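Local coordinates for protein PspGI restriction endonuclease (Pyrococcus sp. GI-H, PDB 3BM3) that probably acts as a type II restriction endonuclease, cutting DNA at specific sites, and is held here in complex with its substrate DNA, at residues A103-F108 / K136-I141; R168-E173 / F187-F192; A203-G208 / Q241-F246. The protein carries 2 engineered substitutions. All coordinates share one frame; numbering follows the deposited sequence. Where two conformers were deposited one is given.

Contact 1. Residues A103-F108 / K136-I141; sequences AFEIIF and KPAFII. Engineered in segment 136-141: A138 (natural residue Asp).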
loop_
_atom_site.group_PDB
_atom_site.type_symbol
_atom_site.label_atom_id
_atom_site.label_comp_id
_atom_site.label_asym_id
_atom_site.label_seq_id
_atom_site.Cartn_x
_atom_site.Cartn_y
_atom_site.Cartn_z
ATOM N N ALA C 103 -13.894 9.427 -0.344
ATOM C CA ALA C 103 -14.839 9.992 -1.307
ATOM C C ALA C 103 -15.302 8.919 -2.291
ATOM O O ALA C 103 -16.511 8.771 -2.562
ATOM C CB ALA C 103 -14.213 11.172 -2.042
ATOM N N PHE C 104 -14.361 8.112 -2.771
ATOM C CA PHE C 104 -14.700 7.088 -3.735
ATOM C C PHE C 104 -15.629 6.029 -3.114
ATOM O O PHE C 104 -16.639 5.652 -3.690
ATOM C CB PHE C 104 -13.448 6.474 -4.330
ATOM C CG PHE C 104 -13.721 5.443 -5.352
ATOM C CD1 PHE C 104 -14.572 5.721 -6.411
ATOM C CD2 PHE C 104 -13.152 4.198 -5.261
ATOM C CE1 PHE C 104 -14.815 4.742 -7.387
ATOM C CE2 PHE C 104 -13.405 3.226 -6.247
ATOM C CZ PHE C 104 -14.251 3.520 -7.293
ATOM N N GLU C 105 -15.351 5.677 -1.866
ATOM C CA GLU C 105 -16.139 4.707 -1.154
ATOM C C GLU C 105 -17.533 5.248 -0.917
ATOM O O GLU C 105 -18.524 4.551 -1.112
ATOM C CB GLU C 105 -15.429 4.309 0.135
ATOM C CG GLU C 105 -14.120 3.583 -0.248
ATOM C CD GLU C 105 -13.211 3.089 0.877
ATOM O OE1 GLU C 105 -13.723 2.550 1.886
ATOM O OE2 GLU C 105 -11.963 3.153 0.674
ATOM N N ILE C 106 -17.636 6.529 -0.564
ATOM C CA ILE C 106 -18.968 7.123 -0.408
ATOM C C ILE C 106 -19.779 7.139 -1.700
ATOM O O ILE C 106 -20.953 6.776 -1.720
ATOM C CB ILE C 106 -18.891 8.529 0.163
ATOM C CG1 ILE C 106 -18.335 8.447 1.591
ATOM C CG2 ILE C 106 -20.273 9.186 0.099
ATOM C CD1 ILE C 106 -17.910 9.775 2.203
ATOM N N ILE C 107 -19.127 7.561 -2.768
ATOM C CA ILE C 107 -19.727 7.572 -4.079
ATOM C C ILE C 107 -20.233 6.178 -4.438
ATOM O O ILE C 107 -21.361 6.017 -4.887
ATOM C CB ILE C 107 -18.699 8.103 -5.072
ATOM C CG1 ILE C 107 -18.487 9.602 -4.774
ATOM C CG2 ILE C 107 -19.171 7.867 -6.486
ATOM C CD1 ILE C 107 -17.318 10.207 -5.575
ATOM N N PHE C 108 -19.415 5.164 -4.176
ATOM C CA PHE C 108 -19.792 3.794 -4.427
ATOM C C PHE C 108 -21.087 3.464 -3.680
ATOM O O PHE C 108 -21.996 2.857 -4.269
ATOM C CB PHE C 108 -18.660 2.849 -4.031
ATOM C CG PHE C 108 -18.813 1.468 -4.584
ATOM C CD1 PHE C 108 -18.422 1.196 -5.885
ATOM C CD2 PHE C 108 -19.342 0.429 -3.809
ATOM C CE1 PHE C 108 -18.571 -0.084 -6.403
ATOM C CE2 PHE C 108 -19.466 -0.845 -4.332
ATOM C CZ PHE C 108 -19.069 -1.081 -5.620
ATOM N N LYS C 136 -11.126 -6.458 6.404
ATOM C CA LYS C 136 -12.090 -5.381 6.279
ATOM C C LYS C 136 -12.299 -4.991 4.812
ATOM O O LYS C 136 -11.817 -3.959 4.336
ATOM C CB LYS C 136 -11.668 -4.196 7.146
ATOM C CG LYS C 136 -12.741 -3.141 7.295
ATOM C CD LYS C 136 -12.209 -1.897 7.985
ATOM C CE LYS C 136 -12.845 -0.670 7.398
ATOM N NZ LYS C 136 -12.706 0.482 8.301
ATOM N N PRO C 137 -13.050 -5.830 4.089
ATOM C CA PRO C 137 -13.423 -5.440 2.754
ATOM C C PRO C 137 -14.157 -4.100 2.851
ATOM O O PRO C 137 -14.860 -3.833 3.842
ATOM C CB PRO C 137 -14.381 -6.548 2.297
ATOM C CG PRO C 137 -14.363 -7.583 3.314
ATOM C CD PRO C 137 -13.602 -7.130 4.496
ATOM N N ALA C 138 -14.011 -3.265 1.833
ATOM C CA ALA C 138 -14.754 -2.017 1.784
ATOM C C ALA C 138 -16.233 -2.272 1.907
ATOM O O ALA C 138 -16.915 -1.579 2.635
ATOM C CB ALA C 138 -14.494 -1.212 0.502
ATOM N N PHE C 139 -16.723 -3.274 1.181
ATOM C CA PHE C 139 -18.125 -3.613 1.228
ATOM C C PHE C 139 -18.312 -5.101 1.327
ATOM O O PHE C 139 -17.579 -5.877 0.738
ATOM C CB PHE C 139 -18.835 -3.082 -0.012
ATOM C CG PHE C 139 -18.724 -1.600 -0.135
ATOM C CD1 PHE C 139 -19.564 -0.791 0.599
ATOM C CD2 PHE C 139 -17.747 -1.013 -0.905
ATOM C CE1 PHE C 139 -19.453 0.597 0.558
ATOM C CE2 PHE C 139 -17.639 0.382 -0.957
ATOM C CZ PHE C 139 -18.495 1.169 -0.239
ATOM N N ILE C 140 -19.311 -5.460 2.100
ATOM C CA ILE C 140 -19.779 -6.813 2.152
ATOM C C ILE C 140 -21.210 -6.755 1.709
ATOM O O ILE C 140 -22.023 -6.020 2.270
ATOM C CB ILE C 140 -19.706 -7.386 3.553
ATOM C CG1 ILE C 140 -18.274 -7.326 4.060
ATOM C CG2 ILE C 140 -20.208 -8.846 3.551
ATOM C CD1 ILE C 140 -18.089 -7.778 5.463
ATOM N N ILE C 141 -21.527 -7.545 0.693
ATOM C CA ILE C 141 -22.858 -7.552 0.133
ATOM C C ILE C 141 -23.500 -8.905 0.371
ATOM O O ILE C 141 -22.959 -9.912 -0.049
ATOM C CB ILE C 141 -22.796 -7.209 -1.355
ATOM C CG1 ILE C 141 -22.234 -5.770 -1.474
ATOM C CG2 ILE C 141 -24.189 -7.358 -1.955
ATOM C CD1 ILE C 141 -22.082 -5.268 -2.818
#

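Contact 2. Residues R168-E173 / F187-F192; sequences REAVGE and FWFVGF. With nucleotides of chain B.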
loop_
_atom_site.group_PDB
_atom_site.type_symbol
_atom_site.label_atom_id
_atom_site.label_comp_id
_atom_site.label_asym_id
_atom_site.label_seq_id
_atom_site.Cartn_x
_atom_site.Cartn_y
_atom_site.Cartn_z
ATOM N N ARG C 168 -1.751 -5.663 -4.343
ATOM C CA ARG C 168 -1.313 -6.866 -3.633
ATOM C C ARG C 168 -1.956 -6.974 -2.244
ATOM O O ARG C 168 -2.038 -8.057 -1.709
ATOM C CB ARG C 168 0.196 -6.963 -3.546
ATOM C CG ARG C 168 0.835 -7.214 -4.896
ATOM C CD ARG C 168 2.277 -7.625 -4.741
ATOM N NE ARG C 168 2.909 -7.848 -6.037
ATOM C CZ ARG C 168 3.305 -6.885 -6.851
ATOM N NH1 ARG C 168 3.223 -5.602 -6.476
ATOM N NH2 ARG C 168 3.852 -7.183 -8.021
ATOM N N GLU C 169 -2.396 -5.845 -1.665
ATOM C CA GLU C 169 -3.131 -5.854 -0.422
ATOM C C GLU C 169 -4.391 -6.677 -0.572
ATOM O O GLU C 169 -4.772 -7.390 0.327
ATOM C CB GLU C 169 -3.513 -4.476 0.033
ATOM C CG GLU C 169 -2.307 -3.632 0.412
ATOM C CD GLU C 169 -2.657 -2.230 0.822
ATOM O OE1 GLU C 169 -3.826 -1.823 0.652
ATOM O OE2 GLU C 169 -1.728 -1.575 1.328
ATOM N N ALA C 170 -5.024 -6.554 -1.739
ATOM C CA ALA C 170 -6.272 -7.273 -1.993
ATOM C C ALA C 170 -5.994 -8.761 -2.111
ATOM O O ALA C 170 -6.773 -9.574 -1.592
ATOM C CB ALA C 170 -6.920 -6.749 -3.241
ATOM N N VAL C 171 -4.883 -9.122 -2.751
ATOM C CA VAL C 171 -4.466 -10.513 -2.892
ATOM C C VAL C 171 -4.206 -11.043 -1.485
ATOM O O VAL C 171 -4.649 -12.103 -1.131
ATOM C CB VAL C 171 -3.238 -10.680 -3.771
ATOM C CG1 VAL C 171 -2.769 -12.151 -3.809
ATOM C CG2 VAL C 171 -3.476 -10.160 -5.212
ATOM N N GLY C 172 -3.569 -10.226 -0.659
ATOM C CA GLY C 172 -3.283 -10.580 0.734
ATOM C C GLY C 172 -4.549 -10.806 1.513
ATOM O O GLY C 172 -4.711 -11.821 2.197
ATOM N N GLU C 173 -5.474 -9.854 1.423
ATOM C CA GLU C 173 -6.742 -9.957 2.100
ATOM C C GLU C 173 -7.496 -11.234 1.670
ATOM O O GLU C 173 -8.015 -12.005 2.483
ATOM C CB GLU C 173 -7.583 -8.715 1.834
ATOM C CG GLU C 173 -8.884 -8.762 2.530
ATOM C CD GLU C 173 -9.730 -7.546 2.309
ATOM O OE1 GLU C 173 -9.259 -6.585 1.673
ATOM O OE2 GLU C 173 -10.892 -7.586 2.737
ATOM N N PHE C 187 -14.747 -12.643 -3.980
ATOM C CA PHE C 187 -13.918 -11.505 -3.620
ATOM C C PHE C 187 -13.651 -10.722 -4.883
ATOM O O PHE C 187 -13.021 -11.250 -5.817
ATOM C CB PHE C 187 -12.610 -11.994 -3.026
ATOM C CG PHE C 187 -11.812 -10.915 -2.388
ATOM C CD1 PHE C 187 -11.843 -10.735 -1.026
ATOM C CD2 PHE C 187 -11.029 -10.071 -3.160
ATOM C CE1 PHE C 187 -11.110 -9.727 -0.428
ATOM C CE2 PHE C 187 -10.301 -9.059 -2.564
ATOM C CZ PHE C 187 -10.331 -8.906 -1.215
ATOM N N TRP C 188 -14.162 -9.484 -4.929
ATOM C CA TRP C 188 -14.074 -8.682 -6.126
ATOM C C TRP C 188 -13.241 -7.455 -5.819
ATOM O O TRP C 188 -13.331 -6.902 -4.743
ATOM C CB TRP C 188 -15.451 -8.241 -6.627
ATOM C CG TRP C 188 -16.390 -9.348 -6.982
ATOM C CD1 TRP C 188 -16.161 -10.680 -6.926
ATOM C CD2 TRP C 188 -17.747 -9.196 -7.418
ATOM N NE1 TRP C 188 -17.291 -11.377 -7.291
ATOM C CE2 TRP C 188 -18.266 -10.484 -7.625
ATOM C CE3 TRP C 188 -18.551 -8.093 -7.716
ATOM C CZ2 TRP C 188 -19.565 -10.690 -8.077
ATOM C CZ3 TRP C 188 -19.857 -8.311 -8.135
ATOM C CH2 TRP C 188 -20.329 -9.587 -8.333
ATOM N N PHE C 189 -12.446 -7.045 -6.792
ATOM C CA PHE C 189 -11.588 -5.889 -6.637
ATOM C C PHE C 189 -12.079 -4.823 -7.574
ATOM O O PHE C 189 -12.302 -5.053 -8.768
ATOM C CB PHE C 189 -10.171 -6.248 -7.044
ATOM C CG PHE C 189 -9.207 -5.103 -6.973
ATOM C CD1 PHE C 189 -8.514 -4.856 -5.794
ATOM C CD2 PHE C 189 -9.025 -4.271 -8.036
ATOM C CE1 PHE C 189 -7.651 -3.766 -5.700
ATOM C CE2 PHE C 189 -8.151 -3.185 -7.940
ATOM C CZ PHE C 189 -7.463 -2.961 -6.787
ATOM N N VAL C 190 -12.150 -3.617 -7.039
ATOM C CA VAL C 190 -12.508 -2.441 -7.809
ATOM C C VAL C 190 -11.392 -1.407 -7.674
ATOM O O VAL C 190 -11.042 -1.037 -6.570
ATOM C CB VAL C 190 -13.805 -1.801 -7.279
ATOM C CG1 VAL C 190 -14.122 -0.553 -8.049
ATOM C CG2 VAL C 190 -14.928 -2.786 -7.298
ATOM N N GLY C 191 -10.875 -0.964 -8.814
ATOM C CA GLY C 191 -9.886 0.080 -8.856
ATOM C C GLY C 191 -10.473 1.183 -9.674
ATOM O O GLY C 191 -11.317 0.943 -10.550
ATOM N N PHE C 192 -10.118 2.406 -9.357
ATOM C CA PHE C 192 -10.643 3.534 -10.091
ATOM C C PHE C 192 -9.440 4.309 -10.629
ATOM O O PHE C 192 -9.186 5.455 -10.278
ATOM C CB PHE C 192 -11.531 4.374 -9.187
ATOM C CG PHE C 192 -12.640 5.071 -9.925
ATOM C CD1 PHE C 192 -13.568 4.339 -10.596
ATOM C CD2 PHE C 192 -12.742 6.452 -9.922
ATOM C CE1 PHE C 192 -14.587 4.959 -11.318
ATOM C CE2 PHE C 192 -13.764 7.066 -10.615
ATOM C CZ PHE C 192 -14.696 6.292 -11.287
ATOM P P DA B 4 5.535 -3.577 -8.406
ATOM O OP1 DA B 4 5.860 -5.020 -8.534
ATOM O OP2 DA B 4 4.120 -3.143 -8.313
ATOM O "O5'" DA B 4 6.315 -3.044 -7.136
ATOM C "C5'" DA B 4 7.732 -2.969 -7.161
ATOM C "C4'" DA B 4 8.202 -1.925 -6.181
ATOM O "O4'" DA B 4 7.984 -0.599 -6.716
ATOM C "C3'" DA B 4 7.451 -1.979 -4.856
ATOM O "O3'" DA B 4 8.387 -1.780 -3.815
ATOM C "C2'" DA B 4 6.466 -0.826 -4.956
ATOM C "C1'" DA B 4 7.245 0.178 -5.787
ATOM N N9 DA B 4 6.412 1.101 -6.554
ATOM C C8 DA B 4 5.315 0.807 -7.328
ATOM N N7 DA B 4 4.793 1.851 -7.921
ATOM C C5 DA B 4 5.598 2.905 -7.508
ATOM C C6 DA B 4 5.574 4.275 -7.795
ATOM N N6 DA B 4 4.678 4.841 -8.605
ATOM N N1 DA B 4 6.517 5.055 -7.218
ATOM C C2 DA B 4 7.418 4.476 -6.408
ATOM N N3 DA B 4 7.543 3.193 -6.064
ATOM C C4 DA B 4 6.592 2.457 -6.658
#

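Contact 3. Residues A203-G208 / Q241-F246; sequences AMLDNG and QKIRRF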
loop_
_atom_site.group_PDB
_atom_site.type_symbol
_atom_site.label_atom_id
_atom_site.label_comp_id
_atom_site.label_asym_id
_atom_site.label_seq_id
_atom_site.Cartn_x
_atom_site.Cartn_y
_atom_site.Cartn_z
ATOM N N ALA C 203 -2.514 -11.404 -12.326
ATOM C CA ALA C 203 -2.033 -11.948 -11.064
ATOM C C ALA C 203 -3.177 -12.037 -10.031
ATOM O O ALA C 203 -3.324 -13.017 -9.367
ATOM C CB ALA C 203 -0.873 -11.092 -10.530
HETATM N N MSE C 204 -3.987 -10.993 -9.917
HETATM C CA MSE C 204 -5.120 -11.032 -9.002
HETATM C C MSE C 204 -6.028 -12.210 -9.327
HETATM O O MSE C 204 -6.333 -13.034 -8.466
HETATM C CB MSE C 204 -5.919 -9.742 -9.071
HETATM C CG MSE C 204 -5.140 -8.582 -8.566
HETATM SE SE MSE C 204 -6.270 -7.041 -8.250
HETATM C CE MSE C 204 -6.135 -7.088 -6.308
ATOM N N LEU C 205 -6.432 -12.293 -10.585
ATOM C CA LEU C 205 -7.381 -13.319 -10.979
ATOM C C LEU C 205 -6.845 -14.753 -10.781
ATOM O O LEU C 205 -7.628 -15.718 -10.628
ATOM C CB LEU C 205 -7.846 -13.092 -12.405
ATOM C CG LEU C 205 -8.641 -11.824 -12.581
ATOM C CD1 LEU C 205 -8.811 -11.600 -14.053
ATOM C CD2 LEU C 205 -10.011 -11.958 -11.875
ATOM N N ASP C 206 -5.528 -14.906 -10.815
ATOM C CA ASP C 206 -4.892 -16.183 -10.604
ATOM C C ASP C 206 -4.628 -16.463 -9.151
ATOM O O ASP C 206 -4.200 -17.566 -8.793
ATOM C CB ASP C 206 -3.599 -16.244 -11.407
ATOM C CG ASP C 206 -3.837 -16.568 -12.861
ATOM O OD1 ASP C 206 -4.898 -17.163 -13.194
ATOM O OD2 ASP C 206 -2.947 -16.251 -13.666
ATOM N N ASN C 207 -4.903 -15.465 -8.309
ATOM C CA ASN C 207 -4.500 -15.496 -6.905
ATOM C C ASN C 207 -5.558 -14.991 -5.939
ATOM O O ASN C 207 -5.256 -14.278 -4.978
ATOM C CB ASN C 207 -3.171 -14.782 -6.734
ATOM C CG ASN C 207 -2.053 -15.541 -7.366
ATOM O OD1 ASN C 207 -1.585 -16.518 -6.806
ATOM N ND2 ASN C 207 -1.657 -15.133 -8.549
ATOM N N GLY C 208 -6.793 -15.433 -6.159
ATOM C CA GLY C 208 -7.829 -15.302 -5.164
ATOM C C GLY C 208 -8.839 -14.204 -5.336
ATOM O O GLY C 208 -9.763 -14.077 -4.520
ATOM N N GLN C 241 -13.056 -12.540 -19.215
ATOM C CA GLN C 241 -14.390 -12.728 -18.657
ATOM C C GLN C 241 -14.548 -12.216 -17.230
ATOM O O GLN C 241 -15.648 -11.873 -16.830
ATOM C CB GLN C 241 -14.793 -14.187 -18.703
ATOM C CG GLN C 241 -14.980 -14.700 -20.132
ATOM C CD GLN C 241 -14.879 -16.227 -20.260
ATOM O OE1 GLN C 241 -14.928 -16.770 -21.373
ATOM N NE2 GLN C 241 -14.700 -16.923 -19.116
ATOM N N LYS C 242 -13.440 -12.194 -16.500
ATOM C CA LYS C 242 -13.406 -11.810 -15.103
ATOM C C LYS C 242 -12.972 -10.357 -14.921
ATOM O O LYS C 242 -12.902 -9.892 -13.798
ATOM C CB LYS C 242 -12.458 -12.738 -14.352
ATOM C CG LYS C 242 -12.986 -14.193 -14.297
ATOM C CD LYS C 242 -11.914 -15.242 -13.907
ATOM C CE LYS C 242 -12.437 -16.691 -14.135
ATOM N NZ LYS C 242 -12.487 -17.193 -15.574
ATOM N N ILE C 243 -12.670 -9.652 -16.002
ATOM C CA ILE C 243 -12.291 -8.244 -15.919
ATOM C C ILE C 243 -13.475 -7.477 -16.443
ATOM O O ILE C 243 -13.968 -7.786 -17.494
ATOM C CB ILE C 243 -11.034 -7.938 -16.779
ATOM C CG1 ILE C 243 -9.830 -8.691 -16.216
ATOM C CG2 ILE C 243 -10.762 -6.467 -16.852
ATOM C CD1 ILE C 243 -8.645 -8.757 -17.232
ATOM N N ARG C 244 -13.910 -6.474 -15.691
ATOM C CA ARG C 244 -15.161 -5.806 -15.975
ATOM C C ARG C 244 -14.985 -4.311 -15.820
ATOM O O ARG C 244 -14.132 -3.844 -15.079
ATOM C CB ARG C 244 -16.253 -6.251 -15.002
ATOM C CG ARG C 244 -16.489 -7.730 -14.854
ATOM C CD ARG C 244 -17.260 -8.241 -15.978
ATOM N NE ARG C 244 -18.680 -7.906 -15.815
ATOM C CZ ARG C 244 -19.548 -7.859 -16.819
ATOM N NH1 ARG C 244 -19.132 -8.056 -18.060
ATOM N NH2 ARG C 244 -20.805 -7.577 -16.586
ATOM N N ARG C 245 -15.840 -3.563 -16.497
ATOM C CA ARG C 245 -15.916 -2.145 -16.248
ATOM C C ARG C 245 -16.546 -1.903 -14.889
ATOM O O ARG C 245 -17.470 -2.592 -14.469
ATOM C CB ARG C 245 -16.780 -1.489 -17.334
ATOM C CG ARG C 245 -16.223 -1.550 -18.687
ATOM C CD ARG C 245 -17.229 -0.917 -19.643
ATOM N NE ARG C 245 -16.679 -0.704 -20.986
ATOM C CZ ARG C 245 -16.677 -1.615 -21.965
ATOM N NH1 ARG C 245 -17.189 -2.829 -21.766
ATOM N NH2 ARG C 245 -16.160 -1.314 -23.157
ATOM N N PHE C 246 -16.086 -0.848 -14.230
ATOM C CA PHE C 246 -16.705 -0.377 -13.007
ATOM C C PHE C 246 -18.224 -0.296 -13.123
ATOM O O PHE C 246 -18.956 -0.715 -12.246
ATOM C CB PHE C 246 -16.139 0.995 -12.665
ATOM C CG PHE C 246 -16.799 1.635 -11.481
ATOM C CD1 PHE C 246 -16.374 1.344 -10.205
ATOM C CD2 PHE C 246 -17.868 2.500 -11.641
ATOM C CE1 PHE C 246 -16.964 1.952 -9.118
ATOM C CE2 PHE C 246 -18.472 3.094 -10.542
ATOM C CZ PHE C 246 -18.007 2.810 -9.289
#

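Contact 1. Residues A103-F108 / K136-I141
E105 OE1 is hydrogen-bonded to H121 NE2 and lies 4.1 Å from A138 CB across the contact. A138 is engineered and replaces a natural aspartate. The E105 chain runs straight beyond CG, which brings the carboxylate level with the loop just before strand 139-141. A sugar of the bound DNA also packs on E105.

The larger part of the contact is aromatic. F139 has CG anti to its carbonyl carbon (chi1 -60°); this turns the ring towards E105 and F108. There E105 O sits at the ring edge, near the ring plane, 3.5 Å from F139 CZ. F108 CD2 lies over one face of the same ring, 3.3 Å from F139 CE2. The two rings are oblique: their centroids are 5.0 Å apart and their planes differ by 33°. F250 meets the F108 ring, and H121 meets F139.

A138 and F139 form a classic beta bulge opposite I157. P137 and the natural aspartate after it fit the PD pair of the PD-(D/E)XK nuclease signature. The chemistry is therefore divided: an apolar ring pair ties helix to strand, while the carboxylate of E105 faces what is probably the edge of the active site.

Contact 2. Residues R168-E173 / F187-F192
Helix 168-173 runs nearly antiparallel to strand 187-191, at 166°, with axes 9.9 Å apart and A170 level with F189. The two belong to a beta-alpha-beta unit in which helix 167-181 links strands 155-160 and 186-191.

A170 CB meets both rings. It approaches F189 CD1 obliquely at 3.6 Å and stands 4.2 Å from F187 CE2. A170 O also nears F187 CZ, at 3.6 Å. F187 has CG anti to the backbone N (chi1 -169°), which carries the ring towards the helix, to A170 and E173. E173 crosses it at about a right angle. E173 CD lies in the ring plane, 3.8 Å from F187 CE1, and the carboxylate is turned 85° to that plane.

R168 points the other way, to the DNA. R168 NH1 gives OP2 of DA4 in chain B an in-plane, almost straight bond of 3.2 Å, and R168 NH2 reaches OP1 of the same nucleotide at 3.0 Å with a more bent geometry. R168 NE forms a salt bridge with E135 of the second subunit. The helix face on the sheet is thus mixed: A170 CB meets the rings, and the E173 carboxylate lies at the F187 edge with OE1 satisfied by T158 OG1. The helix start joins a DNA phosphate to the dimer partner.

Contact 3. Residues A203-G208 / Q241-F246
L205 of helix 198-206 packs on K242 and I243, where strand 243-245 forms one border of the mixed sheet within this chain. The sheet is the core of the PD-(D/E)XK nuclease fold.

The first segment begins with A203. A203 O accepts two bonds. N207 ND2 donates to A203 O at 2.8 Å, with an N-H...O angle of 160°, and D206 N makes a weak bond of 3.2 Å to the same A203 O. M204, a selenomethionine, touches V212 of strand 211-214. L205 comes next and carries the contact. Its CG is anti to the carbonyl carbon (chi1 -65°), and the forked end reaches the other segment. D206 OD2 is hydrogen-bonded to Y239 OH and to Y128 OH of the second subunit. N207 N closes a turn onto M204 O at 2.8 Å. The N207 amide is held at both ends: ND2 bonds A203 O, and OD1 bonds Q175 NE2 of the second subunit. The bond from ND2 lies close to the amide plane. G208, with positive phi (102°), leads the chain away from the helix.

In the second segment K242 bends at its last torsion, and its NZ turns away to K238 O. What stays near L205 is the root of the lysine and the CG1 branch of I243. L205 CD2 touches K242 CB at 3.6 Å, and L205 CD1 rests 3.8 Å from I243 CG1.

All three contacts reach one mixed sheet. Contact 1 sits at strand 139-141 and contact 3 at strand 243-245, the two outer strands within this chain; contact 2 uses the central strand 186-191. Centres of contacts 1 and 2 lie about 12 Å apart, those of 2 and 3 about 9 Å, and those of 1 and 3 about 18 Å. E173 OE2 packs 3.1 Å from P137 N, beside the probable active site. F246 joins all three: its CE1 is 3.6 Å from F104 CZ, and its CD1 is 3.6 Å from V190 CG1. Contacts 1 and 2 reach the DNA, whereas contact 3 stays about 9 Å away at its nearest atom.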